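Local coordinates for protein AGR_C_1268p (Agrobacterium tumefaciens str. C58, PDB 2GHS) that probably acts as a gluconolactonase-like enzyme of the regucalcin (SMP-30) family, a beta-propeller that binds one divalent metal ion, at residues L50-T55 with Q272-A277; R135-R140 with I180-C185; Y194-K199 with G230-S235; V200-R205 with F222-G227. All coordinates share one frame; numbering follows the deposited sequence. Where two conformers were deposited one is given.

Contact 1. Residues L50-T55 with Q272-A277; sequences LGEGPT and QTTCPA. With EDO (1,2-ethanediol), chain D.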
loop_
_atom_site.group_PDB
_atom_site.type_symbol
_atom_site.label_atom_id
_atom_site.label_comp_id
_atom_site.label_asym_id
_atom_site.label_seq_id
_atom_site.Cartn_x
_atom_site.Cartn_y
_atom_site.Cartn_z
ATOM N N LEU A 50 0.335 -2.200 12.907
ATOM C CA LEU A 50 0.029 -2.586 11.529
ATOM C C LEU A 50 0.347 -1.408 10.619
ATOM O O LEU A 50 -0.534 -0.611 10.242
ATOM C CB LEU A 50 -1.423 -3.074 11.398
ATOM C CG LEU A 50 -1.797 -3.636 10.019
ATOM C CD1 LEU A 50 -0.808 -4.649 9.559
ATOM C CD2 LEU A 50 -3.215 -4.227 10.006
ATOM N N GLY A 51 1.633 -1.267 10.304
ATOM C CA GLY A 51 2.071 -0.215 9.436
ATOM C C GLY A 51 1.619 -0.537 8.035
ATOM O O GLY A 51 1.827 -1.685 7.580
ATOM N N GLU A 52 0.995 0.434 7.344
ATOM C CA GLU A 52 0.460 0.189 5.995
ATOM C C GLU A 52 0.214 1.450 5.189
ATOM O O GLU A 52 0.241 2.576 5.720
ATOM C CB GLU A 52 -0.883 -0.587 6.066
ATOM C CG GLU A 52 -0.841 -2.108 5.797
ATOM C CD GLU A 52 -0.505 -2.518 4.326
ATOM O OE1 GLU A 52 -0.177 -1.606 3.499
ATOM O OE2 GLU A 52 -0.569 -3.764 4.035
ATOM N N GLY A 53 -0.016 1.267 3.883
ATOM C CA GLY A 53 -0.410 2.384 3.062
ATOM C C GLY A 53 0.558 3.561 2.893
ATOM O O GLY A 53 0.100 4.700 2.769
ATOM N N PRO A 54 1.875 3.304 2.860
ATOM C CA PRO A 54 2.790 4.452 2.766
ATOM C C PRO A 54 2.716 5.162 1.438
ATOM O O PRO A 54 2.463 4.504 0.395
ATOM C CB PRO A 54 4.194 3.805 2.866
ATOM C CG PRO A 54 3.989 2.426 2.432
ATOM C CD PRO A 54 2.598 2.035 2.885
ATOM N N THR A 55 2.954 6.474 1.434
ATOM C CA THR A 55 3.015 7.234 0.188
ATOM C C THR A 55 3.863 8.481 0.435
ATOM O O THR A 55 4.209 8.784 1.591
ATOM C CB THR A 55 1.568 7.557 -0.336
ATOM O OG1 THR A 55 1.635 8.157 -1.636
ATOM C CG2 THR A 55 0.828 8.470 0.595
ATOM N N GLN A 272 7.269 -9.098 9.221
ATOM C CA GLN A 272 5.898 -8.919 8.744
ATOM C C GLN A 272 5.835 -7.681 7.851
ATOM O O GLN A 272 5.259 -6.645 8.204
ATOM C CB GLN A 272 4.918 -8.867 9.898
ATOM C CG GLN A 272 4.968 -10.115 10.712
ATOM C CD GLN A 272 3.840 -10.320 11.641
ATOM O OE1 GLN A 272 3.398 -11.456 11.792
ATOM N NE2 GLN A 272 3.383 -9.270 12.308
ATOM N N THR A 273 6.444 -7.852 6.673
ATOM C CA THR A 273 6.668 -6.760 5.737
ATOM C C THR A 273 5.319 -6.442 5.086
ATOM O O THR A 273 4.627 -7.360 4.591
ATOM C CB THR A 273 7.630 -7.178 4.637
ATOM O OG1 THR A 273 8.552 -8.119 5.128
ATOM C CG2 THR A 273 8.376 -5.974 4.071
ATOM N N THR A 274 4.927 -5.166 5.056
ATOM C CA THR A 274 3.586 -4.853 4.549
ATOM C C THR A 274 3.499 -4.083 3.228
ATOM O O THR A 274 2.658 -4.402 2.428
ATOM C CB THR A 274 2.762 -4.089 5.582
ATOM O OG1 THR A 274 3.499 -2.978 6.044
ATOM C CG2 THR A 274 2.413 -4.992 6.750
ATOM N N CYS A 275 4.357 -3.111 2.991
ATOM C CA CYS A 275 4.199 -2.267 1.808
ATOM C C CYS A 275 5.428 -1.424 1.500
ATOM O O CYS A 275 6.017 -0.866 2.415
ATOM C CB CYS A 275 2.979 -1.338 1.944
ATOM S SG CYS A 275 2.392 -0.656 0.359
ATOM N N PRO A 276 5.799 -1.341 0.209
ATOM C CA PRO A 276 6.811 -0.357 -0.203
ATOM C C PRO A 276 6.245 0.991 -0.678
ATOM O O PRO A 276 5.069 1.109 -1.044
ATOM C CB PRO A 276 7.513 -1.080 -1.339
ATOM C CG PRO A 276 6.506 -2.003 -1.896
ATOM C CD PRO A 276 5.378 -2.161 -0.934
ATOM N N ALA A 277 7.101 1.992 -0.758
ATOM C CA ALA A 277 6.736 3.292 -1.343
ATOM C C ALA A 277 7.989 3.958 -1.919
ATOM O O ALA A 277 9.035 3.876 -1.314
ATOM C CB ALA A 277 6.083 4.191 -0.311
HETATM C C1 EDO D . -3.653 -7.031 6.015
HETATM O O1 EDO D . -3.912 -5.727 6.545
HETATM C C2 EDO D . -2.323 -6.946 5.254
HETATM O O2 EDO D . -2.410 -6.015 4.151
HETATM O O HOH W 1 3.500 3.153 -1.907
#

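Contact 2. Residues R135-R140 with I180-C185; sequences RSNDGR and IPNSIC. With EDO (1,2-ethanediol), chain D.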
loop_
_atom_site.group_PDB
_atom_site.type_symbol
_atom_site.label_atom_id
_atom_site.label_comp_id
_atom_site.label_asym_id
_atom_site.label_seq_id
_atom_site.Cartn_x
_atom_site.Cartn_y
_atom_site.Cartn_z
ATOM N N ARG A 135 -13.357 -3.713 6.885
ATOM C CA ARG A 135 -12.494 -2.523 6.903
ATOM C C ARG A 135 -11.840 -2.361 5.531
ATOM O O ARG A 135 -11.877 -3.280 4.693
ATOM C CB ARG A 135 -11.440 -2.622 8.015
ATOM C CG ARG A 135 -10.400 -3.758 7.885
ATOM C CD ARG A 135 -9.301 -3.444 8.837
ATOM N NE ARG A 135 -8.233 -4.422 8.848
ATOM C CZ ARG A 135 -7.183 -4.464 8.032
ATOM N NH1 ARG A 135 -7.023 -3.608 7.027
ATOM N NH2 ARG A 135 -6.263 -5.426 8.217
ATOM N N SER A 136 -11.294 -1.182 5.291
ATOM C CA SER A 136 -10.478 -0.973 4.091
ATOM C C SER A 136 -9.086 -1.526 4.274
ATOM O O SER A 136 -8.584 -1.636 5.383
ATOM C CB SER A 136 -10.415 0.504 3.637
ATOM O OG SER A 136 -9.867 1.331 4.655
ATOM N N ASN A 137 -8.422 -1.817 3.165
ATOM C CA ASN A 137 -7.053 -2.310 3.214
ATOM C C ASN A 137 -6.226 -1.553 2.152
ATOM O O ASN A 137 -6.276 -0.327 2.050
ATOM C CB ASN A 137 -7.032 -3.865 3.090
ATOM C CG ASN A 137 -5.703 -4.462 3.583
ATOM O OD1 ASN A 137 -5.269 -4.112 4.672
ATOM N ND2 ASN A 137 -5.066 -5.373 2.787
ATOM N N ASP A 138 -5.496 -2.293 1.353
ATOM C CA ASP A 138 -4.561 -1.767 0.355
ATOM C C ASP A 138 -5.279 -0.885 -0.679
ATOM O O ASP A 138 -6.375 -1.198 -1.125
ATOM C CB ASP A 138 -4.001 -2.977 -0.366
ATOM C CG ASP A 138 -2.940 -2.615 -1.379
ATOM O OD1 ASP A 138 -2.016 -1.809 -1.056
ATOM O OD2 ASP A 138 -3.018 -3.163 -2.505
ATOM N N GLY A 139 -4.649 0.186 -1.103
ATOM C CA GLY A 139 -5.220 0.963 -2.208
ATOM C C GLY A 139 -4.105 1.672 -2.924
ATOM O O GLY A 139 -3.000 1.811 -2.393
ATOM N N ARG A 140 -4.351 2.089 -4.167
ATOM C CA ARG A 140 -3.342 2.859 -4.908
ATOM C C ARG A 140 -4.014 3.694 -5.996
ATOM O O ARG A 140 -5.010 3.271 -6.558
ATOM C CB ARG A 140 -2.263 1.947 -5.507
ATOM C CG ARG A 140 -0.996 2.748 -5.922
ATOM C CD ARG A 140 0.215 1.924 -6.179
ATOM N NE ARG A 140 0.538 1.088 -5.031
ATOM C CZ ARG A 140 1.121 1.539 -3.937
ATOM N NH1 ARG A 140 1.470 2.802 -3.862
ATOM N NH2 ARG A 140 1.337 0.721 -2.908
ATOM N N ILE A 180 -8.279 -11.026 1.209
ATOM C CA ILE A 180 -7.350 -9.969 1.599
ATOM C C ILE A 180 -6.811 -9.329 0.327
ATOM O O ILE A 180 -5.845 -9.832 -0.288
ATOM C CB ILE A 180 -6.170 -10.450 2.468
ATOM C CG1 ILE A 180 -6.675 -11.221 3.714
ATOM C CG2 ILE A 180 -5.272 -9.256 2.860
ATOM C CD1 ILE A 180 -5.587 -12.001 4.388
ATOM N N PRO A 181 -7.424 -8.210 -0.074
ATOM C CA PRO A 181 -6.910 -7.546 -1.283
ATOM C C PRO A 181 -5.585 -6.892 -1.048
ATOM O O PRO A 181 -5.335 -6.329 0.018
ATOM C CB PRO A 181 -8.000 -6.524 -1.626
ATOM C CG PRO A 181 -8.675 -6.272 -0.367
ATOM C CD PRO A 181 -8.568 -7.464 0.507
ATOM N N ASN A 182 -4.681 -7.018 -2.011
ATOM C CA ASN A 182 -3.340 -6.451 -1.845
ATOM C C ASN A 182 -2.650 -6.309 -3.175
ATOM O O ASN A 182 -3.253 -6.548 -4.235
ATOM C CB ASN A 182 -2.550 -7.358 -0.871
ATOM C CG ASN A 182 -2.209 -6.685 0.447
ATOM O OD1 ASN A 182 -1.782 -5.524 0.459
ATOM N ND2 ASN A 182 -2.276 -7.463 1.561
ATOM N N SER A 183 -1.387 -5.894 -3.122
ATOM C CA SER A 183 -0.535 -5.716 -4.311
ATOM C C SER A 183 -1.094 -4.890 -5.409
ATOM O O SER A 183 -0.761 -5.091 -6.574
ATOM C CB SER A 183 -0.107 -7.086 -4.852
ATOM O OG SER A 183 0.926 -6.984 -5.851
ATOM N N ILE A 184 -1.963 -3.944 -5.059
ATOM C CA ILE A 184 -2.542 -3.056 -6.075
ATOM C C ILE A 184 -1.511 -2.067 -6.590
ATOM O O ILE A 184 -0.892 -1.297 -5.823
ATOM C CB ILE A 184 -3.776 -2.331 -5.520
ATOM C CG1 ILE A 184 -4.886 -3.344 -5.145
ATOM C CG2 ILE A 184 -4.290 -1.357 -6.540
ATOM C CD1 ILE A 184 -6.027 -2.659 -4.401
ATOM N N CYS A 185 -1.271 -2.130 -7.899
ATOM C CA CYS A 185 -0.377 -1.189 -8.543
ATOM C C CYS A 185 -0.585 -1.246 -10.046
ATOM O O CYS A 185 -1.388 -2.020 -10.544
ATOM C CB CYS A 185 1.099 -1.478 -8.179
ATOM S SG CYS A 185 1.685 -3.080 -8.655
HETATM C C1 EDO D . -3.653 -7.031 6.015
HETATM O O1 EDO D . -3.912 -5.727 6.545
HETATM C C2 EDO D . -2.323 -6.946 5.254
HETATM O O2 EDO D . -2.410 -6.015 4.151
HETATM O O HOH W 2 -0.154 -2.006 -3.113
#

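Contact 3. Residues Y194-K199 with G230-S235; sequences YFVDTK and GGMDGS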
loop_
_atom_site.group_PDB
_atom_site.type_symbol
_atom_site.label_atom_id
_atom_site.label_comp_id
_atom_site.label_asym_id
_atom_site.label_seq_id
_atom_site.Cartn_x
_atom_site.Cartn_y
_atom_site.Cartn_z
ATOM N N TYR A 194 -2.587 -4.488 -11.491
ATOM C CA TYR A 194 -2.217 -5.696 -10.784
ATOM C C TYR A 194 -2.888 -5.732 -9.414
ATOM O O TYR A 194 -3.139 -4.697 -8.807
ATOM C CB TYR A 194 -0.696 -5.765 -10.571
ATOM C CG TYR A 194 0.110 -5.632 -11.849
ATOM C CD1 TYR A 194 0.291 -6.704 -12.678
ATOM C CD2 TYR A 194 0.718 -4.425 -12.197
ATOM C CE1 TYR A 194 0.982 -6.597 -13.850
ATOM C CE2 TYR A 194 1.469 -4.299 -13.331
ATOM C CZ TYR A 194 1.596 -5.387 -14.183
ATOM O OH TYR A 194 2.347 -5.299 -15.335
ATOM N N PHE A 195 -3.214 -6.932 -8.957
ATOM C CA PHE A 195 -3.719 -7.153 -7.604
ATOM C C PHE A 195 -3.570 -8.606 -7.208
ATOM O O PHE A 195 -3.352 -9.464 -8.037
ATOM C CB PHE A 195 -5.196 -6.717 -7.434
ATOM C CG PHE A 195 -6.188 -7.600 -8.094
ATOM C CD1 PHE A 195 -6.550 -7.418 -9.417
ATOM C CD2 PHE A 195 -6.779 -8.628 -7.371
ATOM C CE1 PHE A 195 -7.496 -8.276 -10.007
ATOM C CE2 PHE A 195 -7.737 -9.459 -7.959
ATOM C CZ PHE A 195 -8.079 -9.267 -9.272
ATOM N N VAL A 196 -3.713 -8.867 -5.918
ATOM C CA VAL A 196 -3.633 -10.226 -5.405
ATOM C C VAL A 196 -4.654 -10.376 -4.290
ATOM O O VAL A 196 -5.069 -9.387 -3.696
ATOM C CB VAL A 196 -2.211 -10.543 -4.817
ATOM C CG1 VAL A 196 -1.942 -9.861 -3.431
ATOM C CG2 VAL A 196 -1.947 -12.049 -4.717
ATOM N N ASP A 197 -5.042 -11.623 -4.032
ATOM C CA ASP A 197 -5.755 -11.992 -2.799
ATOM C C ASP A 197 -4.646 -12.671 -1.994
ATOM O O ASP A 197 -4.142 -13.729 -2.377
ATOM C CB ASP A 197 -6.908 -12.916 -3.080
ATOM C CG ASP A 197 -7.636 -13.362 -1.813
ATOM O OD1 ASP A 197 -7.132 -13.146 -0.671
ATOM O OD2 ASP A 197 -8.723 -13.961 -1.975
ATOM N N THR A 198 -4.218 -12.045 -0.906
ATOM C CA THR A 198 -3.077 -12.556 -0.113
ATOM C C THR A 198 -3.287 -13.986 0.376
ATOM O O THR A 198 -2.340 -14.707 0.571
ATOM C CB THR A 198 -2.757 -11.616 1.065
ATOM O OG1 THR A 198 -2.484 -10.299 0.566
ATOM C CG2 THR A 198 -1.513 -12.070 1.843
ATOM N N LYS A 199 -4.534 -14.398 0.563
ATOM C CA LYS A 199 -4.811 -15.778 0.969
ATOM C C LYS A 199 -4.577 -16.821 -0.155
ATOM O O LYS A 199 -4.491 -18.029 0.124
ATOM C CB LYS A 199 -6.242 -15.893 1.480
ATOM C CG LYS A 199 -6.502 -15.120 2.769
ATOM N N GLY A 230 5.027 -17.205 2.933
ATOM C CA GLY A 230 4.693 -15.802 3.070
ATOM C C GLY A 230 3.539 -15.357 2.173
ATOM O O GLY A 230 3.133 -16.069 1.255
ATOM N N GLY A 231 3.016 -14.182 2.469
ATOM C CA GLY A 231 1.867 -13.585 1.789
ATOM C C GLY A 231 2.245 -12.378 0.967
ATOM O O GLY A 231 2.996 -11.543 1.449
HETATM N N MSE A 232 1.741 -12.299 -0.258
HETATM C CA MSE A 232 1.996 -11.127 -1.102
HETATM C C MSE A 232 1.155 -9.982 -0.564
HETATM O O MSE A 232 -0.083 -10.037 -0.581
HETATM C CB MSE A 232 1.682 -11.396 -2.560
HETATM C CG MSE A 232 2.527 -12.491 -3.136
HETATM SE SE MSE A 232 2.150 -12.705 -5.057
HETATM C CE MSE A 232 3.546 -11.555 -5.761
ATOM N N ASP A 233 1.840 -8.946 -0.064
ATOM C CA ASP A 233 1.154 -7.811 0.539
ATOM C C ASP A 233 1.207 -6.614 -0.438
ATOM O O ASP A 233 0.920 -6.796 -1.614
ATOM C CB ASP A 233 1.774 -7.503 1.927
ATOM C CG ASP A 233 1.016 -8.143 3.062
ATOM O OD1 ASP A 233 0.466 -9.267 2.885
ATOM O OD2 ASP A 233 0.974 -7.520 4.136
ATOM N N GLY A 234 1.561 -5.399 0.022
ATOM C CA GLY A 234 1.540 -4.230 -0.850
ATOM C C GLY A 234 2.632 -4.266 -1.887
ATOM O O GLY A 234 3.673 -4.928 -1.699
ATOM N N SER A 235 2.349 -3.606 -3.011
ATOM C CA SER A 235 3.294 -3.487 -4.116
ATOM C C SER A 235 3.335 -2.132 -4.774
ATOM O O SER A 235 2.326 -1.421 -4.818
ATOM C CB SER A 235 2.954 -4.467 -5.228
ATOM O OG SER A 235 3.050 -5.818 -4.798
#

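Contact 4. Residues V200-R205 with F222-G227; sequences VNRLMR and FIDSTG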
loop_
_atom_site.group_PDB
_atom_site.type_symbol
_atom_site.label_atom_id
_atom_site.label_comp_id
_atom_site.label_asym_id
_atom_site.label_seq_id
_atom_site.Cartn_x
_atom_site.Cartn_y
_atom_site.Cartn_z
ATOM N N VAL A 200 -4.489 -16.350 -1.405
ATOM C CA VAL A 200 -4.390 -17.190 -2.593
ATOM C C VAL A 200 -3.004 -17.064 -3.236
ATOM O O VAL A 200 -2.410 -18.066 -3.678
ATOM C CB VAL A 200 -5.500 -16.797 -3.593
ATOM C CG1 VAL A 200 -5.308 -17.472 -4.953
ATOM C CG2 VAL A 200 -6.894 -17.087 -3.007
ATOM N N ASN A 201 -2.445 -15.855 -3.230
ATOM C CA ASN A 201 -1.078 -15.609 -3.711
ATOM C C ASN A 201 -0.916 -15.840 -5.219
ATOM O O ASN A 201 0.158 -16.231 -5.690
ATOM C CB ASN A 201 -0.036 -16.438 -2.936
ATOM C CG ASN A 201 0.526 -15.719 -1.707
ATOM O OD1 ASN A 201 0.414 -14.492 -1.561
ATOM N ND2 ASN A 201 1.124 -16.499 -0.812
ATOM N N ARG A 202 -1.982 -15.580 -5.970
ATOM C CA ARG A 202 -1.886 -15.488 -7.417
ATOM C C ARG A 202 -2.040 -14.052 -7.846
ATOM O O ARG A 202 -3.156 -13.490 -7.835
ATOM C CB ARG A 202 -2.910 -16.364 -8.125
ATOM C CG ARG A 202 -2.689 -17.810 -7.859
ATOM C CD ARG A 202 -3.450 -18.719 -8.822
ATOM N NE ARG A 202 -3.242 -20.129 -8.435
ATOM C CZ ARG A 202 -4.067 -20.837 -7.659
ATOM N NH1 ARG A 202 -5.195 -20.299 -7.206
ATOM N NH2 ARG A 202 -3.776 -22.107 -7.353
ATOM N N LEU A 203 -0.930 -13.435 -8.195
ATOM C CA LEU A 203 -0.945 -12.021 -8.584
ATOM C C LEU A 203 -1.540 -11.935 -9.997
ATOM O O LEU A 203 -1.059 -12.593 -10.945
ATOM C CB LEU A 203 0.462 -11.426 -8.515
ATOM C CG LEU A 203 0.549 -9.904 -8.706
ATOM C CD1 LEU A 203 1.737 -9.326 -7.923
ATOM C CD2 LEU A 203 0.652 -9.576 -10.180
HETATM N N MSE A 204 -2.592 -11.154 -10.119
HETATM C CA MSE A 204 -3.340 -11.015 -11.351
HETATM C C MSE A 204 -2.902 -9.759 -12.093
HETATM O O MSE A 204 -2.506 -8.783 -11.477
HETATM C CB MSE A 204 -4.816 -10.860 -11.009
HETATM C CG MSE A 204 -5.334 -11.891 -10.034
HETATM SE SE MSE A 204 -5.146 -13.728 -10.644
HETATM C CE MSE A 204 -6.467 -13.766 -12.063
ATOM N N ARG A 205 -3.007 -9.790 -13.419
ATOM C CA ARG A 205 -2.915 -8.600 -14.242
ATOM C C ARG A 205 -4.236 -8.369 -14.945
ATOM O O ARG A 205 -4.943 -9.332 -15.308
ATOM C CB ARG A 205 -1.757 -8.721 -15.248
ATOM C CG ARG A 205 -1.897 -9.783 -16.297
ATOM C CD ARG A 205 -0.828 -9.693 -17.472
ATOM N NE ARG A 205 -1.038 -10.757 -18.457
ATOM C CZ ARG A 205 -1.963 -10.767 -19.430
ATOM N NH1 ARG A 205 -2.789 -9.734 -19.610
ATOM N NH2 ARG A 205 -2.066 -11.828 -20.228
ATOM N N PHE A 222 -0.790 -13.627 -13.536
ATOM C CA PHE A 222 0.505 -13.144 -13.970
ATOM C C PHE A 222 1.654 -13.827 -13.204
ATOM O O PHE A 222 2.588 -14.352 -13.836
ATOM C CB PHE A 222 0.538 -11.613 -13.825
ATOM C CG PHE A 222 1.835 -10.954 -14.243
ATOM C CD1 PHE A 222 2.439 -11.234 -15.460
ATOM C CD2 PHE A 222 2.407 -9.992 -13.429
ATOM C CE1 PHE A 222 3.608 -10.582 -15.835
ATOM C CE2 PHE A 222 3.582 -9.326 -13.813
ATOM C CZ PHE A 222 4.179 -9.628 -15.005
ATOM N N ILE A 223 1.574 -13.838 -11.870
ATOM C CA ILE A 223 2.578 -14.519 -11.014
ATOM C C ILE A 223 1.888 -15.483 -10.022
ATOM O O ILE A 223 1.145 -15.033 -9.137
ATOM C CB ILE A 223 3.449 -13.480 -10.235
ATOM C CG1 ILE A 223 4.140 -12.517 -11.227
ATOM C CG2 ILE A 223 4.453 -14.218 -9.317
ATOM C CD1 ILE A 223 4.710 -11.233 -10.609
ATOM N N ASP A 224 2.117 -16.796 -10.213
ATOM C CA ASP A 224 1.567 -17.812 -9.330
ATOM C C ASP A 224 2.631 -18.083 -8.259
ATOM O O ASP A 224 3.683 -18.701 -8.529
ATOM C CB ASP A 224 1.255 -19.098 -10.106
ATOM C CG ASP A 224 0.488 -20.120 -9.269
ATOM O OD1 ASP A 224 0.552 -20.070 -8.028
ATOM O OD2 ASP A 224 -0.167 -20.986 -9.871
ATOM N N SER A 225 2.356 -17.608 -7.054
ATOM C CA SER A 225 3.261 -17.841 -5.924
ATOM C C SER A 225 2.523 -18.635 -4.850
ATOM O O SER A 225 2.809 -18.519 -3.670
ATOM C CB SER A 225 3.835 -16.519 -5.367
ATOM O OG SER A 225 2.863 -15.721 -4.701
ATOM N N THR A 226 1.570 -19.469 -5.275
ATOM C CA THR A 226 0.727 -20.232 -4.349
ATOM C C THR A 226 1.534 -21.294 -3.625
ATOM O O THR A 226 2.297 -22.034 -4.229
ATOM C CB THR A 226 -0.429 -20.920 -5.072
ATOM O OG1 THR A 226 -1.261 -19.945 -5.716
ATOM C CG2 THR A 226 -1.271 -21.775 -4.086
ATOM N N GLY A 227 1.355 -21.362 -2.310
ATOM C CA GLY A 227 2.079 -22.317 -1.497
ATOM C C GLY A 227 3.500 -21.918 -1.122
ATOM O O GLY A 227 4.127 -22.586 -0.287
HETATM O O HOH W 3 -0.113 -19.339 -0.723
HETATM O O HOH W 4 -0.861 -23.047 -8.265
#

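Contact 1. Residues L50-T55 with Q272-A277
Leu50 begins the contact lightly, its CD1 methyl lying 4.3 Å from Thr274 CG2. The next residue supplies the polar link across the gap: Thr274 OG1 donates to Gly51 O at 2.6 Å, coming from above the carbonyl plane rather than along a lone pair. A first torsion of 52° places this hydroxyl between the backbone N and carbonyl carbon of Thr274. The same hydroxyl is hydrogen-bonded to Thr289 OG1, so two partners restrict its rotation. Glu52 bends at chi2 (-68°), and its side chain crosses that of Thr274 at a slant, bringing OE1 3.5 Å from Cys275 CB. The same oxygen turns its anti lone pair to the Gly53 N-H, at 2.9 Å from Gly53 N, so the carboxylate is tied to its own backbone. Its partner OE2 accepts from O2 of a bound 1,2-ethanediol at 2.9 Å; Glu52 is a predicted ligand of the divalent metal. Beyond the positive-phi Gly53 the chemistry becomes apolar. Pro54 CD packs 3.5 Å from Cys275 CB, and Pro54 CB rests 3.7 Å from Ala277 CB. One water joins the strands here, donating to both Pro54 O and Pro276 O. The two strands run nearly parallel, 13° apart, yet share no backbone pairing. Each is the innermost strand of its own antiparallel sheet, 51-57 pairing with 62-67 and 273-279 with 285-290, and strand 231-237 of a further blade approaches through Asp233 and Val236.

Contact 2. Residues R135-R140 with I180-C185
Arg140 turns the edge of its guanidinium group to the carbonyl of Ile184: NE donates to Ile184 O at 2.9 Å, and the bond lies in both the guanidinium and the carbonyl planes. A bend at chi3 (-55°) brings NE to this oxygen. A water sits in the same plane as a partner of NH2, close to Asp138 OD1, and NH1 forms a salt bridge with Glu321. The guanidinium of Arg135 is likewise met at its edge, where NH2 points almost straight (175°) at O1 of a bound 1,2-ethanediol. The Asn137 amide works at both ends. Its ND2 donates in the amide plane to Pro181 O at 2.9 Å, nearly along the C=O axis, while OD1 accepts from Arg135 NH1 at 3.0 Å, which helps set which end of the amide faces the strand. The same ND2 reaches the diol O2 at 3.1 Å, and Asn182 ND2 joins it there at 3.0 Å. The Asp138 carboxylate and Asn182 amide cross with planes 44° apart, Asp138 CB lying 3.5 Å from Asn182 OD1. Asp138 OD2 accepts the Ile184 backbone N-H at 2.9 Å, so a buried carboxylate is held by a main-chain donor across the gap. Two inner strands of adjacent blades are thus joined by side chains reaching for backbone groups. Such side-by-side inner strands, nearly parallel, line the central channel of a beta-propeller; the diol, probably from the crystallisation liquor, sits where Arg135 and Asn137, predicted to bind substrate, meet Asn182, a predicted metal ligand.

Contact 3. Residues Y194-K199 with G230-S235
Thr198 and Met232 form the tight part of this contact: Thr198 OG1 donates to Met232 O at 2.7 Å. With the hydroxyl anti to its own carbonyl carbon (chi1 -57°), CG2 lies opposite the backbone N, 3.7 Å from Gly231 CA, against a residue that brings no side chain of its own. That methyl also touches Asp233 OD1 at 3.6 Å, beside the carboxylate predicted to bind the metal and act in catalysis. The hydroxyl is bonded to Asn182 ND2 as well, so Thr198 probably acts as a second-shell residue, bonded to Asn182 and packed by its methyl against Asp233. Val196 adds CG1, 3.4 Å from Met232 O, and crosses the selenomethionine side chain at about a right angle. The contact is looser toward Lys199, which is partly exposed and modelled only as far as CG. Before it, Asp197 points away but is well held: OD1 accepts from Lys199 N at 3.1 Å in an Asx turn and also from Ile180 N, while OD2 takes Ser179 N. Strand 192-197 lies between strands 170-186 and 202-207 of one sheet, whereas strand 231-237 is the inner edge of the next blade, paired with 243-248.

Contact 4. Residues V200-R205 with F222-G227
Leu203 and Ile223 form the backbone pairing of the contact: Leu203 N donates to Ile223 O at 2.8 Å. Leu203 O accepts twice, from Phe222 N at 2.8 Å and from Ile223 N at 3.1 Å. Two residues facing one make a classic beta bulge in this antiparallel pair. Just before 202-207 begins and after 220-224 ends, Asn201 O becomes an acceptor, bonded to Ser225 N at 2.9 Å and, less certainly, in one of two conformers, to the Ser225 hydroxyl.

Charged groups lie on the outer, more exposed side. Arg202 and Asp224 lie side by side, pointing the same way, in a weak salt bridge of 3.5 Å from NE to OD2; OD2 sits at the guanidinium edge although the two planes stand 79° apart. The arginine chain, extended from CG to NE (chi2 -165°), carries NE alongside the carboxylate. A water bridges Arg202 NH2 and the same carboxylate oxygen, while Thr226 OG1 lies above one guanidinium face, displaced toward its border. Asp224 OD1 also takes Thr226 N at 3.0 Å, an Asx turn that closes the strand.

Apolar contacts fill the rest. Leu203 CD2, from one of two conformers, meets the edge of the Phe222 ring at 3.7 Å from CD2, a less certain detail. Arg205 CG lies 3.9 Å from Phe222 CB, its chain crossing the phenyl at about a right angle.

Strand 220-224 is the outermost of its sheet, and 202-207 separates it from 192-197, where Tyr194 meets the Phe222 ring. Toward the next blade, Leu203 touches Met232, and the Asn201 amide bonds Met232 N and Gly230 O.

The four contacts exemplify how chemistry changes from the axis of a propeller to its rim. Contacts 1 and 2 are buried near the centre and share one plan: nearly parallel inner strands of different blades, bridged by side chains and water, meeting around the same diol. Contact 3 is also between blades but lies farther out, and it touches contact 2 through Ser183 and Ser235. Contact 4, partly buried and centred about 17 Å from the chain centre, is the exception, since it lies within a single sheet and relies on backbone pairing, with charged groups on its surface. Contact 3 holds 192-197 and contact 4 its neighbour 202-207, so the two adjoin in one sheet.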